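Local coordinates for SPD1 nuclease (PDB 2XGR), which acts as a prophage-encoded extracellular DNase, probably cleaving nucleic acid with the help of a bound metal ion, at residues R119-G124 / P134-A139. Sequence-based numbering, arbitrary orientation.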
ATOM      1  N   ARG A 119     -12.217   5.893   7.557  1.00 18.07           N
ATOM      2  CA  ARG A 119     -11.631   4.741   6.849  1.00 20.73           C
ATOM      3  C   ARG A 119     -10.707   5.187   5.686  1.00 18.74           C
ATOM      4  O   ARG A 119     -11.005   6.129   4.952  1.00 20.31           O
ATOM      5  CB  ARG A 119     -12.751   3.870   6.315  1.00 21.44           C
ATOM      6  CG  ARG A 119     -13.488   3.045   7.433  1.00 26.14           C
ATOM      7  CD  ARG A 119     -14.383   1.988   6.805  1.00 29.84           C
ATOM      8  NE  ARG A 119     -15.392   2.571   5.936  1.00 34.94           N
ATOM      9  CZ  ARG A 119     -16.107   1.890   5.030  1.00 40.98           C
ATOM     10  NH1 ARG A 119     -15.932   0.575   4.837  1.00 31.16           N
ATOM     11  NH2 ARG A 119     -17.027   2.535   4.308  1.00 44.36           N
ATOM     12  N   GLY A 120      -9.558   4.542   5.603  1.00 13.02           N
ATOM     13  CA  GLY A 120      -8.594   4.843   4.554  1.00 12.38           C
ATOM     14  C   GLY A 120      -8.403   3.632   3.658  1.00 10.99           C
ATOM     15  O   GLY A 120      -8.741   2.446   4.003  1.00  9.76           O
ATOM     16  N   HIS A 121      -7.889   3.891   2.453  1.00  7.08           N
ATOM     17  CA  HIS A 121      -7.734   2.827   1.510  1.00  7.21           C
ATOM     18  C   HIS A 121      -6.577   1.885   1.925  1.00  6.96           C
ATOM     19  O   HIS A 121      -5.618   2.324   2.565  1.00  9.41           O
ATOM     20  CB  HIS A 121      -7.271   3.418   0.153  1.00  7.87           C
ATOM     21  CG  HIS A 121      -8.411   3.962  -0.674  1.00 16.45           C
ATOM     22  ND1 HIS A 121      -9.249   4.947  -0.203  1.00 25.66           N
ATOM     23  CD2 HIS A 121      -8.821   3.693  -1.932  1.00 24.93           C
ATOM     24  CE1 HIS A 121     -10.163   5.222  -1.120  1.00 24.59           C
ATOM     25  NE2 HIS A 121      -9.903   4.506  -2.188  1.00 23.26           N
ATOM     26  N   LEU A 122      -6.684   0.612   1.517  1.00  6.69           N
ATOM     27  CA  LEU A 122      -5.525  -0.295   1.596  1.00  6.34           C
ATOM     28  C   LEU A 122      -4.593   0.024   0.387  1.00  6.30           C
ATOM     29  O   LEU A 122      -3.572   0.655   0.572  1.00  7.39           O
ATOM     30  CB  LEU A 122      -5.964  -1.766   1.602  1.00  6.10           C
ATOM     31  CG  LEU A 122      -6.786  -2.139   2.902  1.00  8.36           C
ATOM     32  CD1 LEU A 122      -7.259  -3.662   2.757  1.00  5.61           C
ATOM     33  CD2 LEU A 122      -5.868  -2.058   4.153  1.00  7.72           C
ATOM     34  N   VAL A 123      -5.013  -0.331  -0.824  1.00  5.93           N
ATOM     35  CA  VAL A 123      -4.291   0.128  -2.019  1.00  7.29           C
ATOM     36  C   VAL A 123      -4.812   1.546  -2.384  1.00  6.62           C
ATOM     37  O   VAL A 123      -6.014   1.729  -2.529  1.00  8.14           O
ATOM     38  CB  VAL A 123      -4.470  -0.854  -3.178  1.00  5.84           C
ATOM     39  CG1 VAL A 123      -3.958  -0.209  -4.516  1.00  5.98           C
ATOM     40  CG2 VAL A 123      -3.633  -2.128  -2.945  1.00  6.45           C
ATOM     41  N   GLY A 124      -3.933   2.569  -2.405  1.00  5.89           N
ATOM     42  CA  GLY A 124      -4.432   3.932  -2.655  1.00  6.67           C
ATOM     43  C   GLY A 124      -5.214   4.079  -3.956  1.00  8.08           C
ATOM     44  O   GLY A 124      -4.990   3.380  -4.991  1.00  7.55           O
ATOM     45  N   PRO A 134     -15.642  -1.876   0.590  1.00 14.17           N
ATOM     46  CA  PRO A 134     -15.194  -2.151   1.945  1.00 14.08           C
ATOM     47  C   PRO A 134     -13.981  -3.077   2.001  1.00 10.45           C
ATOM     48  O   PRO A 134     -13.278  -3.065   3.027  1.00 11.97           O
ATOM     49  CB  PRO A 134     -16.426  -2.830   2.601  1.00 15.23           C
ATOM     50  CG  PRO A 134     -17.261  -3.213   1.477  1.00 19.50           C
ATOM     51  CD  PRO A 134     -17.069  -2.181   0.424  1.00 17.05           C
ATOM     52  N   ARG A 135     -13.833  -3.942   1.006  1.00 12.41           N
ATOM     53  CA  ARG A 135     -12.649  -4.870   0.997  1.00 11.15           C
ATOM     54  C   ARG A 135     -11.321  -4.161   0.743  1.00 12.59           C
ATOM     55  O   ARG A 135     -10.253  -4.758   0.915  1.00 10.92           O
ATOM     56  CB  ARG A 135     -12.781  -5.897  -0.086  1.00 13.15           C
ATOM     57  CG  ARG A 135     -13.929  -6.857   0.288  1.00 15.79           C
ATOM     58  CD  ARG A 135     -14.240  -7.666  -0.970  1.00 16.41           C
ATOM     59  NE  ARG A 135     -15.501  -8.345  -0.769  1.00 24.39           N
ATOM     60  CZ  ARG A 135     -16.725  -7.816  -0.880  1.00 29.25           C
ATOM     61  NH1 ARG A 135     -16.968  -6.475  -1.046  1.00 23.94           N
ATOM     62  NH2 ARG A 135     -17.733  -8.687  -0.827  1.00 21.32           N
ATOM     63  N   ASN A 136     -11.401  -2.876   0.382  1.00 11.17           N
ATOM     64  CA  ASN A 136     -10.195  -2.026   0.265  1.00 11.12           C
ATOM     65  C   ASN A 136     -10.177  -0.870   1.274  1.00 10.82           C
ATOM     66  O   ASN A 136      -9.437   0.118   1.131  1.00  9.35           O
ATOM     67  CB  ASN A 136     -10.126  -1.480  -1.175  1.00  9.78           C
ATOM     68  CG  ASN A 136      -8.765  -0.886  -1.493  1.00  9.50           C
ATOM     69  OD1 ASN A 136      -7.752  -1.558  -1.256  1.00  6.61           O
ATOM     70  ND2 ASN A 136      -8.710   0.444  -1.918  1.00 10.55           N
ATOM     71  N   LEU A 137     -10.929  -0.988   2.393  1.00  9.88           N
ATOM     72  CA  LEU A 137     -10.976   0.084   3.375  1.00  9.62           C
ATOM     73  C   LEU A 137     -10.771  -0.485   4.787  1.00  8.82           C
ATOM     74  O   LEU A 137     -11.348  -1.533   5.087  1.00 12.01           O
ATOM     75  CB  LEU A 137     -12.356   0.790   3.357  1.00 10.94           C
ATOM     76  CG  LEU A 137     -12.653   1.628   2.095  1.00 13.60           C
ATOM     77  CD1 LEU A 137     -14.127   2.045   2.024  1.00 14.72           C
ATOM     78  CD2 LEU A 137     -11.722   2.858   2.064  1.00 11.34           C
ATOM     79  N   VAL A 138     -10.039   0.231   5.625  1.00  9.40           N
ATOM     80  CA  VAL A 138      -9.937  -0.023   7.081  1.00 11.80           C
ATOM     81  C   VAL A 138      -9.965   1.302   7.840  1.00 12.32           C
ATOM     82  O   VAL A 138      -9.532   2.362   7.339  1.00  9.74           O
ATOM     83  CB  VAL A 138      -8.654  -0.812   7.438  1.00 11.82           C
ATOM     84  CG1 VAL A 138      -8.646  -2.181   6.731  1.00  9.31           C
ATOM     85  CG2 VAL A 138      -7.398  -0.005   7.053  1.00 10.91           C
ATOM     86  N   ALA A 139     -10.394   1.246   9.109  1.00 12.61           N
ATOM     87  CA  ALA A 139     -10.289   2.373   9.984  1.00 13.34           C
ATOM     88  C   ALA A 139      -8.825   2.761  10.090  1.00 12.93           C
ATOM     89  O   ALA A 139      -7.992   1.921  10.428  1.00 12.17           O
ATOM     90  CB  ALA A 139     -10.797   1.956  11.368  1.00 11.87           C
TER
HETATM   91  O   HOH W   1     -14.484  -2.016   5.238  1.00 24.20           O
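Gly120 and Val138 form the antiparallel hydrogen-bonded pair of a short two-stranded sheet, Gly120 N giving to Val138 O at 2.8 Å and Val138 N to Gly120 O at 3.0 Å, although the N-to-C directions of strands 119-121 and 137-139 make 140°, well short of straight antiparallel. With helix 142-146 following the second strand, this arrangement is consistent with the beta-beta-alpha (His-Me) finger of the non-specific endonuclease family, and Arg119-Gly120-His121 matches the Arg-Gly-His part of that family's DRGH-type motif.

Beyond the strands, Asn136 takes over the pairing. Its backbone O receives Leu122 N from above the carbonyl plane, while its amide binds both backbone polar atoms of Val123. Asn136 ND2 gives an almost straight bond to a lone pair of Val123 O at 3.0 Å, and that oxygen lies in the plane of the amide; Asn136 OD1 accepts Val123 N, also at 3.0 Å. Having CG anti to the backbone N (chi1 -166°) carries the amide across to that turn, and these two bonds fix its rotation; Ser76 OG adds a second bond to OD1. The His121 ring stands nearly perpendicular to this amide, the planes 86° apart, with His121 CD2 3.3 Å from Asn136 ND2, and His121 NE2 is hydrogen-bonded to Leu130 O.

Leu137 shares the His121 side of the sheet. Leu137 CD1 sits over the centre of one face of the Arg119 guanidinium, 3.6 Å from Arg119 CZ. On the Val138 side, Leu122 CD2 meets Val138 CG1 at 3.8 Å, and Pro185 of strand 178-186 touches both residues, joining the finger to the large sheet. The bend at chi3 of Arg119 brings its guanidinium back toward Pro134, where a water in the guanidinium plane accepts from Arg119 NH1 and donates to Pro134 O at 2.7 Å.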